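Local coordinates for protein erythromycin dehydratase (Saccharopolyspora erythraea, PDB 3EL6) that probably catalyses, as a dehydratase domain of the erythromycin polyketide synthase, the loss of water from a 3-hydroxyacyl intermediate during assembly of the macrolide chain, at residues 196-200 with 231-236; 223-229 with 259-265; 266-270 with 281-286. All blocks are in the same frame, centred on the assembly; numbering follows the deposited sequence.

Contact 1 of 3, residues 196-200 with 231-236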
ATOM      1  N   SER A 196       1.975  17.766  30.497  1.00 23.29           N
ATOM      2  CA  SER A 196       2.122  16.443  29.927  1.00 23.16           C
ATOM      3  C   SER A 196       3.579  16.204  29.436  1.00 21.61           C
ATOM      4  O   SER A 196       4.105  15.095  29.560  1.00 23.13           O
ATOM      5  CB  SER A 196       1.079  16.217  28.822  1.00 23.23           C
ATOM      6  OG  SER A 196       1.229  17.192  27.791  1.00 26.95           O
ATOM      7  N   PHE A 197       4.212  17.256  28.925  1.00 20.94           N
ATOM      8  CA  PHE A 197       5.567  17.215  28.394  1.00 22.79           C
ATOM      9  C   PHE A 197       6.654  17.596  29.386  1.00 23.01           C
ATOM     10  O   PHE A 197       7.838  17.535  29.037  1.00 23.26           O
ATOM     11  CB  PHE A 197       5.691  18.153  27.189  1.00 23.31           C
ATOM     12  CG  PHE A 197       5.156  17.547  25.916  1.00 22.86           C
ATOM     13  CD1 PHE A 197       6.012  16.895  25.028  1.00 26.63           C
ATOM     14  CD2 PHE A 197       3.804  17.575  25.628  1.00 24.52           C
ATOM     15  CE1 PHE A 197       5.518  16.292  23.842  1.00 27.54           C
ATOM     16  CE2 PHE A 197       3.293  16.971  24.451  1.00 26.67           C
ATOM     17  CZ  PHE A 197       4.161  16.333  23.561  1.00 24.00           C
ATOM     18  N   GLN A 198       6.255  17.983  30.611  1.00 21.03           N
ATOM     19  CA  GLN A 198       7.235  18.394  31.615  1.00 21.21           C
ATOM     20  C   GLN A 198       7.748  17.141  32.306  1.00 22.00           C
ATOM     21  O   GLN A 198       7.615  16.953  33.528  1.00 23.61           O
ATOM     22  CB  GLN A 198       6.557  19.383  32.567  1.00 21.89           C
ATOM     23  CG  GLN A 198       6.173  20.622  31.832  1.00 19.71           C
ATOM     24  CD  GLN A 198       5.493  21.640  32.708  1.00 24.50           C
ATOM     25  OE1 GLN A 198       5.472  21.474  33.934  1.00 26.18           O
ATOM     26  NE2 GLN A 198       4.903  22.668  32.099  1.00 25.56           N
ATOM     27  N   ALA A 199       8.422  16.277  31.546  1.00 20.51           N
ATOM     28  CA  ALA A 199       8.691  14.926  32.001  1.00 21.28           C
ATOM     29  C   ALA A 199      10.137  14.728  32.476  1.00 22.25           C
ATOM     30  O   ALA A 199      10.493  13.626  32.847  1.00 20.85           O
ATOM     31  CB  ALA A 199       8.377  13.891  30.867  1.00 21.72           C
ATOM     32  N   LEU A 200      10.956  15.773  32.431  1.00 22.32           N
ATOM     33  CA  LEU A 200      12.301  15.705  33.076  1.00 22.53           C
ATOM     34  C   LEU A 200      12.091  15.775  34.596  1.00 22.51           C
ATOM     35  O   LEU A 200      11.624  16.801  35.080  1.00 24.48           O
ATOM     36  CB  LEU A 200      13.155  16.870  32.586  1.00 22.70           C
ATOM     37  CG  LEU A 200      13.551  16.814  31.115  1.00 25.35           C
ATOM     38  CD1 LEU A 200      14.272  18.155  30.744  1.00 27.53           C
ATOM     39  CD2 LEU A 200      14.522  15.676  30.834  1.00 25.91           C
ATOM     40  N   ASP A 231       9.910  12.342  23.399  1.00 22.12           N
ATOM     41  CA  ASP A 231      10.266  13.762  23.285  1.00 23.32           C
ATOM     42  C   ASP A 231      11.007  14.251  24.540  1.00 22.63           C
ATOM     43  O   ASP A 231      11.912  15.062  24.447  1.00 22.50           O
ATOM     44  CB  ASP A 231       9.031  14.656  23.116  1.00 22.55           C
ATOM     45  CG  ASP A 231       9.391  16.097  22.984  1.00 28.78           C
ATOM     46  OD1 ASP A 231       9.729  16.504  21.859  1.00 29.45           O
ATOM     47  OD2 ASP A 231       9.378  16.852  24.004  1.00 32.62           O
ATOM     48  N   ALA A 232      10.564  13.789  25.704  1.00 23.18           N
ATOM     49  CA  ALA A 232      11.226  14.186  26.974  1.00 23.74           C
ATOM     50  C   ALA A 232      12.667  13.583  27.064  1.00 23.40           C
ATOM     51  O   ALA A 232      13.605  14.201  27.574  1.00 24.62           O
ATOM     52  CB  ALA A 232      10.369  13.786  28.135  1.00 23.22           C
ATOM     53  N   VAL A 233      12.878  12.400  26.516  1.00 23.70           N
ATOM     54  CA  VAL A 233      14.266  11.908  26.340  1.00 24.07           C
ATOM     55  C   VAL A 233      15.113  12.844  25.498  1.00 23.97           C
ATOM     56  O   VAL A 233      16.235  13.175  25.881  1.00 24.39           O
ATOM     57  CB  VAL A 233      14.273  10.509  25.699  1.00 24.20           C
ATOM     58  CG1 VAL A 233      15.660  10.120  25.270  1.00 26.41           C
ATOM     59  CG2 VAL A 233      13.690   9.507  26.673  1.00 25.52           C
ATOM     60  N   ALA A 234      14.587  13.286  24.359  1.00 22.77           N
ATOM     61  CA  ALA A 234      15.262  14.279  23.542  1.00 23.58           C
ATOM     62  C   ALA A 234      15.423  15.610  24.250  1.00 24.37           C
ATOM     63  O   ALA A 234      16.373  16.390  23.976  1.00 24.07           O
ATOM     64  CB  ALA A 234      14.484  14.468  22.193  1.00 23.86           C
ATOM     65  N   GLN A 235      14.499  15.912  25.160  1.00 24.27           N
ATOM     66  CA  GLN A 235      14.658  17.159  25.944  1.00 24.61           C
ATOM     67  C   GLN A 235      15.958  17.213  26.739  1.00 25.67           C
ATOM     68  O   GLN A 235      16.394  18.295  27.076  1.00 25.81           O
ATOM     69  CB  GLN A 235      13.475  17.415  26.869  1.00 24.62           C
ATOM     70  CG  GLN A 235      12.180  17.866  26.189  1.00 23.96           C
ATOM     71  CD  GLN A 235      11.081  17.964  27.243  1.00 27.99           C
ATOM     72  OE1 GLN A 235      11.354  18.426  28.350  1.00 26.51           O
ATOM     73  NE2 GLN A 235       9.870  17.443  26.940  1.00 25.46           N
ATOM     74  N   THR A 236      16.574  16.066  27.006  1.00 25.56           N
ATOM     75  CA  THR A 236      17.799  16.100  27.781  1.00 28.32           C
ATOM     76  C   THR A 236      18.875  16.918  27.047  1.00 28.98           C
ATOM     77  O   THR A 236      19.836  17.405  27.678  1.00 28.38           O
ATOM     78  CB  THR A 236      18.314  14.724  28.145  1.00 28.95           C
ATOM     79  OG1 THR A 236      18.669  14.025  26.945  1.00 30.15           O
ATOM     80  CG2 THR A 236      17.221  13.884  28.907  1.00 29.74           C
TER
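Gln235 sends its carboxamide from the helix to the backbone of Phe197, and NE2 donates to Phe197 O at 2.9 Å in a nearly straight bond (N-H...O 174°) that lies in both the amide and the carbonyl planes. The same nitrogen donates to Asp231 OD2, one helical turn back, at 3.0 Å. Since Tyr183 OH bonds to Gln235 OE1, the flat amide is gripped at both ends and its rotation is fixed. A glutamine suits this buried place because its long chain, extended beyond CG, carries donors and an acceptor on one plane.

Asp231 has CG anti to its backbone N (chi1 -179°), which sets the carboxylate at the edge of the Phe197 ring, OD2 lying 3.5 Å from Phe197 CD1. Ring and carboxylate planes stand 80° apart, so the oxygen meets the weakly positive C-H rim rather than the pi cloud. Small residues let the backbones close up: Ala199 CB touches Ala232 CB at 3.4 Å, tighter than usual. Leu200 sets one methyl against each of two residues, CD1 3.8 Å from Gln235 OE1 and CD2 3.8 Å from Thr236 CG2. Thr236 OG1 turns back to Val233 O at 2.8 Å.

Asp231 and Gln235 fit the DxxxQ pattern of polyketide synthase dehydratases, and Phe197 the YGPxF pattern. The Phe197 ring meets His69 and Pro78, while Val214 of strand 209-215 packs on Ala199, Leu200 and Ala232. Val233 points away from the loop onto strands 266-273 and 278-284, so the helix is held between loop 196-200 and those strands.

Contact 2 of 3, residues 223-229 with 259-265; sequences YAFHPVL and LHASGAT
Ala224 O is approached by several groups at once. Ser262 OG stands 3.0 Å from Ala224 O, although its proton may be given to another acceptor, and water 1 donates to Ala224 O while bridging to Ala261 O at 2.7 Å. Ser262 adds a CA-H...O contact to the same oxygen. Serine suits this exposed loop because its short side chain brings a hydroxyl to the carbonyl of Ala224. A second water joins the two segments, accepting from His226 N at 2.8 Å and donating to Ala264 O.

Apolar packing accompanies these water bridges. A chi1 of -168° turns the Leu259 side chain away from its own nitrogen and spreads its methyls: CD2 lies 3.7 Å from Ala224 CB, and CD1 meets Phe225 CD1 at the ring edge, also at 3.7 Å. Leu229 CD2 packs on Ala264, 4.2 Å from Ala264 CB and close to its carbonyl oxygen.

His226 is the N-cap of helix 227-235: its ND1 accepts from Val228 N at 3.1 Å, nearly in the plane of the imidazole. Pro227 follows as the first helical residue, a place where its missing N-H costs nothing. Helix 227-235, capped here, is the central helix of the second hotdog in this double-hotdog fold.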
ATOM      1  N   TYR A 223       2.096   1.871  21.954  1.00 28.03           N
ATOM      2  CA  TYR A 223       3.217   2.641  21.369  1.00 26.10           C
ATOM      3  C   TYR A 223       4.489   1.787  21.327  1.00 26.40           C
ATOM      4  O   TYR A 223       4.665   0.898  22.169  1.00 25.94           O
ATOM      5  CB  TYR A 223       3.528   3.940  22.111  1.00 25.87           C
ATOM      6  CG  TYR A 223       2.425   4.959  22.064  1.00 23.62           C
ATOM      7  CD1 TYR A 223       2.236   5.736  20.949  1.00 23.42           C
ATOM      8  CD2 TYR A 223       1.577   5.153  23.155  1.00 25.50           C
ATOM      9  CE1 TYR A 223       1.226   6.683  20.874  1.00 26.43           C
ATOM     10  CE2 TYR A 223       0.552   6.112  23.083  1.00 25.93           C
ATOM     11  CZ  TYR A 223       0.402   6.855  21.954  1.00 28.07           C
ATOM     12  OH  TYR A 223      -0.581   7.805  21.886  1.00 31.41           O
ATOM     13  N   ALA A 224       5.387   2.078  20.379  1.00 25.88           N
ATOM     14  CA  ALA A 224       6.668   1.371  20.339  1.00 25.27           C
ATOM     15  C   ALA A 224       7.524   1.991  21.405  1.00 24.97           C
ATOM     16  O   ALA A 224       8.067   1.278  22.234  1.00 24.49           O
ATOM     17  CB  ALA A 224       7.343   1.502  18.962  1.00 26.02           C
ATOM     18  N   PHE A 225       7.602   3.318  21.410  1.00 23.65           N
ATOM     19  CA  PHE A 225       8.221   4.110  22.505  1.00 24.86           C
ATOM     20  C   PHE A 225       7.302   5.343  22.636  1.00 24.48           C
ATOM     21  O   PHE A 225       7.300   6.211  21.769  1.00 24.47           O
ATOM     22  CB  PHE A 225       9.619   4.609  22.112  1.00 23.64           C
ATOM     23  CG  PHE A 225      10.461   5.139  23.296  1.00 28.45           C
ATOM     24  CD1 PHE A 225      11.694   4.554  23.594  1.00 30.35           C
ATOM     25  CD2 PHE A 225      10.021   6.220  24.078  1.00 24.81           C
ATOM     26  CE1 PHE A 225      12.492   5.034  24.676  1.00 29.05           C
ATOM     27  CE2 PHE A 225      10.797   6.727  25.144  1.00 27.67           C
ATOM     28  CZ  PHE A 225      12.019   6.129  25.466  1.00 25.68           C
ATOM     29  N   HIS A 226       6.521   5.412  23.702  1.00 23.26           N
ATOM     30  CA  HIS A 226       5.570   6.543  23.868  1.00 20.32           C
ATOM     31  C   HIS A 226       6.141   7.871  23.448  1.00 19.44           C
ATOM     32  O   HIS A 226       7.187   8.318  23.964  1.00 21.25           O
ATOM     33  CB  HIS A 226       5.109   6.627  25.363  1.00 21.40           C
ATOM     34  CG  HIS A 226       3.856   7.434  25.532  1.00 20.94           C
ATOM     35  ND1 HIS A 226       3.790   8.754  25.203  1.00 24.67           N
ATOM     36  CD2 HIS A 226       2.593   7.063  25.888  1.00 25.11           C
ATOM     37  CE1 HIS A 226       2.556   9.200  25.399  1.00 26.14           C
ATOM     38  NE2 HIS A 226       1.811   8.186  25.823  1.00 25.09           N
ATOM     39  N   PRO A 227       5.493   8.580  22.498  1.00 18.66           N
ATOM     40  CA  PRO A 227       6.126   9.741  21.921  1.00 19.81           C
ATOM     41  C   PRO A 227       6.269  10.938  22.854  1.00 19.69           C
ATOM     42  O   PRO A 227       7.183  11.812  22.643  1.00 18.93           O
ATOM     43  CB  PRO A 227       5.238  10.055  20.699  1.00 20.94           C
ATOM     44  CG  PRO A 227       3.955   9.475  21.044  1.00 19.20           C
ATOM     45  CD  PRO A 227       4.180   8.286  21.870  1.00 21.59           C
ATOM     46  N   VAL A 228       5.411  10.992  23.893  1.00 20.36           N
ATOM     47  CA  VAL A 228       5.671  12.038  24.871  1.00 21.26           C
ATOM     48  C   VAL A 228       6.956  11.699  25.663  1.00 19.66           C
ATOM     49  O   VAL A 228       7.822  12.562  25.852  1.00 20.79           O
ATOM     50  CB  VAL A 228       4.468  12.315  25.755  1.00 19.85           C
ATOM     51  CG1 VAL A 228       4.762  13.466  26.765  1.00 20.39           C
ATOM     52  CG2 VAL A 228       3.306  12.763  24.816  1.00 20.53           C
ATOM     53  N   LEU A 229       7.048  10.461  26.105  1.00 20.75           N
ATOM     54  CA  LEU A 229       8.257  10.006  26.821  1.00 21.47           C
ATOM     55  C   LEU A 229       9.482  10.213  25.932  1.00 22.75           C
ATOM     56  O   LEU A 229      10.512  10.725  26.368  1.00 21.25           O
ATOM     57  CB  LEU A 229       8.090   8.574  27.271  1.00 19.72           C
ATOM     58  CG  LEU A 229       9.238   8.032  28.175  1.00 21.87           C
ATOM     59  CD1 LEU A 229       9.181   8.770  29.543  1.00 20.84           C
ATOM     60  CD2 LEU A 229       9.150   6.511  28.441  1.00 22.54           C
ATOM     61  N   LEU A 259      15.488  -0.179  19.689  1.00 24.11           N
ATOM     62  CA  LEU A 259      14.531  -0.382  20.723  1.00 27.08           C
ATOM     63  C   LEU A 259      14.704  -1.772  21.248  1.00 28.75           C
ATOM     64  O   LEU A 259      14.715  -2.746  20.489  1.00 30.50           O
ATOM     65  CB  LEU A 259      13.103  -0.070  20.155  1.00 27.46           C
ATOM     66  CG  LEU A 259      11.815   0.099  20.952  1.00 31.77           C
ATOM     67  CD1 LEU A 259      11.975   1.248  21.968  1.00 30.38           C
ATOM     68  CD2 LEU A 259      10.762   0.454  19.891  1.00 25.76           C
ATOM     69  N   HIS A 260      14.876  -1.899  22.558  1.00 28.11           N
ATOM     70  CA  HIS A 260      15.011  -3.194  23.160  1.00 29.30           C
ATOM     71  C   HIS A 260      13.860  -3.584  24.079  1.00 31.47           C
ATOM     72  O   HIS A 260      13.759  -4.701  24.480  1.00 32.18           O
ATOM     73  CB  HIS A 260      16.369  -3.277  23.866  1.00 27.36           C
ATOM     74  CG  HIS A 260      17.502  -2.880  22.974  1.00 27.64           C
ATOM     75  ND1 HIS A 260      18.023  -3.734  22.028  1.00 25.61           N
ATOM     76  CD2 HIS A 260      18.149  -1.702  22.811  1.00 24.29           C
ATOM     77  CE1 HIS A 260      18.975  -3.110  21.355  1.00 24.91           C
ATOM     78  NE2 HIS A 260      19.085  -1.880  21.824  1.00 26.16           N
ATOM     79  N   ALA A 261      13.001  -2.621  24.437  1.00 33.10           N
ATOM     80  CA  ALA A 261      11.890  -2.888  25.283  1.00 35.28           C
ATOM     81  C   ALA A 261      10.759  -1.974  24.796  1.00 36.72           C
ATOM     82  O   ALA A 261      11.014  -0.815  24.483  1.00 37.40           O
ATOM     83  CB  ALA A 261      12.261  -2.537  26.735  1.00 34.13           C
ATOM     84  N   SER A 262       9.529  -2.460  24.766  1.00 38.82           N
ATOM     85  CA  SER A 262       8.422  -1.526  24.462  1.00 40.09           C
ATOM     86  C   SER A 262       7.593  -1.228  25.730  1.00 40.28           C
ATOM     87  O   SER A 262       7.736  -1.904  26.751  1.00 42.32           O
ATOM     88  CB  SER A 262       7.543  -2.018  23.274  1.00 40.58           C
ATOM     89  OG  SER A 262       8.135  -1.753  21.988  1.00 35.45           O
ATOM     90  N   GLY A 263       6.739  -0.207  25.668  1.00 41.72           N
ATOM     91  CA  GLY A 263       5.786   0.046  26.781  1.00 40.33           C
ATOM     92  C   GLY A 263       6.374   0.746  28.006  1.00 39.25           C
ATOM     93  O   GLY A 263       5.784   0.724  29.106  1.00 38.75           O
ATOM     94  N   ALA A 264       7.552   1.351  27.824  1.00 36.94           N
ATOM     95  CA  ALA A 264       8.196   2.027  28.935  1.00 34.34           C
ATOM     96  C   ALA A 264       7.417   3.327  29.199  1.00 31.66           C
ATOM     97  O   ALA A 264       6.973   4.018  28.245  1.00 31.44           O
ATOM     98  CB  ALA A 264       9.705   2.333  28.606  1.00 33.72           C
ATOM     99  N   THR A 265       7.222   3.644  30.481  1.00 30.23           N
ATOM    100  CA  THR A 265       6.734   5.003  30.839  1.00 27.56           C
ATOM    101  C   THR A 265       7.686   5.710  31.821  1.00 25.39           C
ATOM    102  O   THR A 265       7.436   6.836  32.212  1.00 21.98           O
ATOM    103  CB  THR A 265       5.365   4.972  31.514  1.00 28.35           C
ATOM    104  OG1 THR A 265       5.408   4.119  32.660  1.00 28.88           O
ATOM    105  CG2 THR A 265       4.260   4.476  30.521  1.00 31.02           C
TER
HETATM  106  O   HOH W   1       9.614   1.505  24.945  1.00 44.60           O
HETATM  107  O   HOH W   2       6.492   3.404  25.700  1.00 34.84           O

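Contact 3 of 3, residues 266-270 with 281-286. With SO4 (sulfate ion), chain B.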
ATOM      1  N   SER A 266       8.768   5.037  32.213  1.00 23.23           N
ATOM      2  CA  SER A 266       9.697   5.573  33.197  1.00 22.70           C
ATOM      3  C   SER A 266      11.086   5.050  32.842  1.00 22.43           C
ATOM      4  O   SER A 266      11.261   3.816  32.809  1.00 22.70           O
ATOM      5  CB  SER A 266       9.306   5.083  34.582  1.00 21.70           C
ATOM      6  OG  SER A 266      10.198   5.622  35.548  1.00 25.73           O
ATOM      7  N   VAL A 267      12.021   5.956  32.535  1.00 20.98           N
ATOM      8  CA  VAL A 267      13.334   5.535  32.045  1.00 22.38           C
ATOM      9  C   VAL A 267      14.418   6.426  32.656  1.00 21.95           C
ATOM     10  O   VAL A 267      14.119   7.459  33.259  1.00 21.87           O
ATOM     11  CB  VAL A 267      13.404   5.633  30.485  1.00 21.75           C
ATOM     12  CG1 VAL A 267      12.395   4.592  29.863  1.00 20.16           C
ATOM     13  CG2 VAL A 267      13.174   7.099  30.012  1.00 18.41           C
ATOM     14  N   ARG A 268      15.680   6.002  32.524  1.00 20.76           N
ATOM     15  CA  ARG A 268      16.816   6.849  32.828  1.00 20.18           C
ATOM     16  C   ARG A 268      17.565   7.099  31.516  1.00 20.49           C
ATOM     17  O   ARG A 268      17.639   6.215  30.670  1.00 21.56           O
ATOM     18  CB  ARG A 268      17.745   6.115  33.806  1.00 20.14           C
ATOM     19  CG  ARG A 268      17.071   5.801  35.185  1.00 22.98           C
ATOM     20  CD  ARG A 268      17.893   4.836  36.101  1.00 29.45           C
ATOM     21  NE  ARG A 268      17.326   4.946  37.451  1.00 31.66           N
ATOM     22  CZ  ARG A 268      17.800   4.354  38.554  1.00 37.81           C
ATOM     23  NH1 ARG A 268      18.862   3.560  38.508  1.00 35.16           N
ATOM     24  NH2 ARG A 268      17.191   4.573  39.713  1.00 36.22           N
ATOM     25  N   VAL A 269      18.110   8.266  31.354  1.00 20.87           N
ATOM     26  CA  VAL A 269      18.728   8.656  30.085  1.00 21.12           C
ATOM     27  C   VAL A 269      20.152   9.136  30.376  1.00 22.46           C
ATOM     28  O   VAL A 269      20.384   9.933  31.301  1.00 21.77           O
ATOM     29  CB  VAL A 269      17.973   9.797  29.489  1.00 21.15           C
ATOM     30  CG1 VAL A 269      18.588  10.224  28.130  1.00 22.91           C
ATOM     31  CG2 VAL A 269      16.489   9.404  29.343  1.00 21.60           C
ATOM     32  N   VAL A 270      21.109   8.645  29.600  1.00 21.48           N
ATOM     33  CA  VAL A 270      22.442   9.253  29.597  1.00 21.80           C
ATOM     34  C   VAL A 270      22.657   9.868  28.212  1.00 23.37           C
ATOM     35  O   VAL A 270      22.541   9.140  27.177  1.00 22.96           O
ATOM     36  CB  VAL A 270      23.515   8.184  29.827  1.00 22.76           C
ATOM     37  CG1 VAL A 270      24.882   8.861  29.787  1.00 24.77           C
ATOM     38  CG2 VAL A 270      23.252   7.403  31.176  1.00 24.97           C
ATOM     39  N   LEU A 281      22.270   8.959  22.776  1.00 24.04           N
ATOM     40  CA  LEU A 281      21.413   8.735  23.926  1.00 24.21           C
ATOM     41  C   LEU A 281      21.415   7.288  24.307  1.00 23.18           C
ATOM     42  O   LEU A 281      21.332   6.389  23.461  1.00 24.33           O
ATOM     43  CB  LEU A 281      19.969   9.177  23.596  1.00 23.33           C
ATOM     44  CG  LEU A 281      19.710  10.651  23.361  1.00 24.61           C
ATOM     45  CD1 LEU A 281      18.330  10.943  22.752  1.00 23.08           C
ATOM     46  CD2 LEU A 281      19.799  11.402  24.738  1.00 26.57           C
ATOM     47  N   ARG A 282      21.436   7.010  25.601  1.00 21.78           N
ATOM     48  CA  ARG A 282      21.320   5.659  26.034  1.00 22.43           C
ATOM     49  C   ARG A 282      20.214   5.614  27.065  1.00 23.64           C
ATOM     50  O   ARG A 282      20.282   6.366  28.034  1.00 25.06           O
ATOM     51  CB  ARG A 282      22.637   5.225  26.706  1.00 23.40           C
ATOM     52  CG  ARG A 282      22.619   3.783  27.140  1.00 25.50           C
ATOM     53  CD  ARG A 282      24.044   3.211  27.213  1.00 33.39           C
ATOM     54  NE  ARG A 282      24.047   1.744  27.375  1.00 37.23           N
ATOM     55  CZ  ARG A 282      24.195   0.866  26.388  1.00 42.42           C
ATOM     56  NH1 ARG A 282      24.362   1.279  25.125  1.00 42.63           N
ATOM     57  NH2 ARG A 282      24.157  -0.446  26.665  1.00 46.25           N
ATOM     58  N   VAL A 283      19.210   4.781  26.864  1.00 21.98           N
ATOM     59  CA  VAL A 283      17.999   4.861  27.637  1.00 22.12           C
ATOM     60  C   VAL A 283      17.806   3.521  28.325  1.00 22.13           C
ATOM     61  O   VAL A 283      17.760   2.451  27.650  1.00 21.70           O
ATOM     62  CB  VAL A 283      16.727   5.122  26.728  1.00 21.16           C
ATOM     63  CG1 VAL A 283      15.461   5.131  27.618  1.00 21.15           C
ATOM     64  CG2 VAL A 283      16.902   6.425  25.925  1.00 21.32           C
ATOM     65  N   THR A 284      17.714   3.537  29.655  1.00 20.20           N
ATOM     66  CA  THR A 284      17.461   2.295  30.417  1.00 22.09           C
ATOM     67  C   THR A 284      16.219   2.361  31.283  1.00 22.80           C
ATOM     68  O   THR A 284      15.708   3.464  31.514  1.00 23.71           O
ATOM     69  CB  THR A 284      18.636   1.980  31.386  1.00 23.14           C
ATOM     70  OG1 THR A 284      18.942   3.166  32.131  1.00 24.40           O
ATOM     71  CG2 THR A 284      19.905   1.665  30.583  1.00 22.35           C
ATOM     72  N   ASP A 285      15.741   1.222  31.788  1.00 23.14           N
ATOM     73  CA  ASP A 285      14.690   1.282  32.819  1.00 23.80           C
ATOM     74  C   ASP A 285      15.302   1.521  34.205  1.00 25.16           C
ATOM     75  O   ASP A 285      16.532   1.586  34.342  1.00 22.81           O
ATOM     76  CB  ASP A 285      13.749   0.084  32.776  1.00 25.16           C
ATOM     77  CG  ASP A 285      14.443  -1.246  33.122  1.00 27.69           C
ATOM     78  OD1 ASP A 285      15.492  -1.235  33.791  1.00 28.37           O
ATOM     79  OD2 ASP A 285      13.880  -2.277  32.744  1.00 32.93           O
ATOM     80  N   PRO A 286      14.459   1.735  35.231  1.00 25.91           N
ATOM     81  CA  PRO A 286      15.116   2.136  36.497  1.00 27.44           C
ATOM     82  C   PRO A 286      15.938   1.016  37.154  1.00 29.80           C
ATOM     83  O   PRO A 286      16.711   1.285  38.099  1.00 29.62           O
ATOM     84  CB  PRO A 286      13.942   2.539  37.387  1.00 28.80           C
ATOM     85  CG  PRO A 286      12.918   3.109  36.358  1.00 27.35           C
ATOM     86  CD  PRO A 286      13.013   2.060  35.217  1.00 26.18           C
TER
HETATM   87  S   SO4 B 289      19.249   2.335  42.142  1.00 76.10           S
HETATM   88  O1  SO4 B 289      18.401   3.517  42.324  1.00 74.08           O
HETATM   89  O2  SO4 B 289      20.077   2.456  40.932  1.00 74.05           O
HETATM   90  O3  SO4 B 289      20.115   2.181  43.318  1.00 76.23           O
HETATM   91  O4  SO4 B 289      18.393   1.148  42.036  1.00 75.70           O
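Arg268 and Thr284 form an antiparallel hydrogen-bonded pair, with Arg268 N to Thr284 O at 2.7 Å and the return bond from Thr284 N to Arg268 O at 2.9 Å. Val270 and Arg282 repeat the pattern, and Val269 with Val283 is the non-hydrogen-bonded pair between them. There CA-H groups lean on the same carbonyls, Val283 CA lying 3.3 Å from Arg268 O.

Apolar contacts run on the face that bears Val269 and Val283. Val267 CB rests on Val283 CG1 at 3.6 Å, and Val269 CG1 meets Leu281 CD2 at 3.8 Å; beta-branched valines favour the extended strand.

The face bearing Arg268, Val270, Arg282 and Thr284 is mixed, mostly polar or charged. Arg268, extended from CG to NE, passes Pro286, whose O sits over one guanidinium face, 3.2 Å from Arg268 NH1 but at an angle too poor for a hydrogen bond. At the guanidinium edge a sulfate, probably from the crystallisation liquor, takes two nearly straight bonds, Arg268 NH1 to O2 at 2.9 Å and Arg268 NH2 to O1 at 3.1 Å. Trp169 adds a cation-pi contact to Arg268.

Strands 209-215 and 290-299 flank the hairpin; Val267 packs on Leu229, and Val269, Val283 and Leu281 on Val233, of helix 227-235.

From the N terminus, the loop 196-200 comes first, and contact 1 closes the span from it to 231-236, some thirty residues on. Contact 2 closes the next, from 223-229 to 259-265; it starts inside the first span and ends beyond it, so the two cross. Both use helix 227-235, contact 2 at its start and contact 1 toward its end. Contact 3 follows in series, closing the short hairpin turn between 266-270 and 281-286 and beginning directly where 259-265 stops. The helix meets the hairpin through Leu229 of contact 2 and Val233 of contact 1. Together they tie a loop, the helix and the antiparallel strands of the second hotdog.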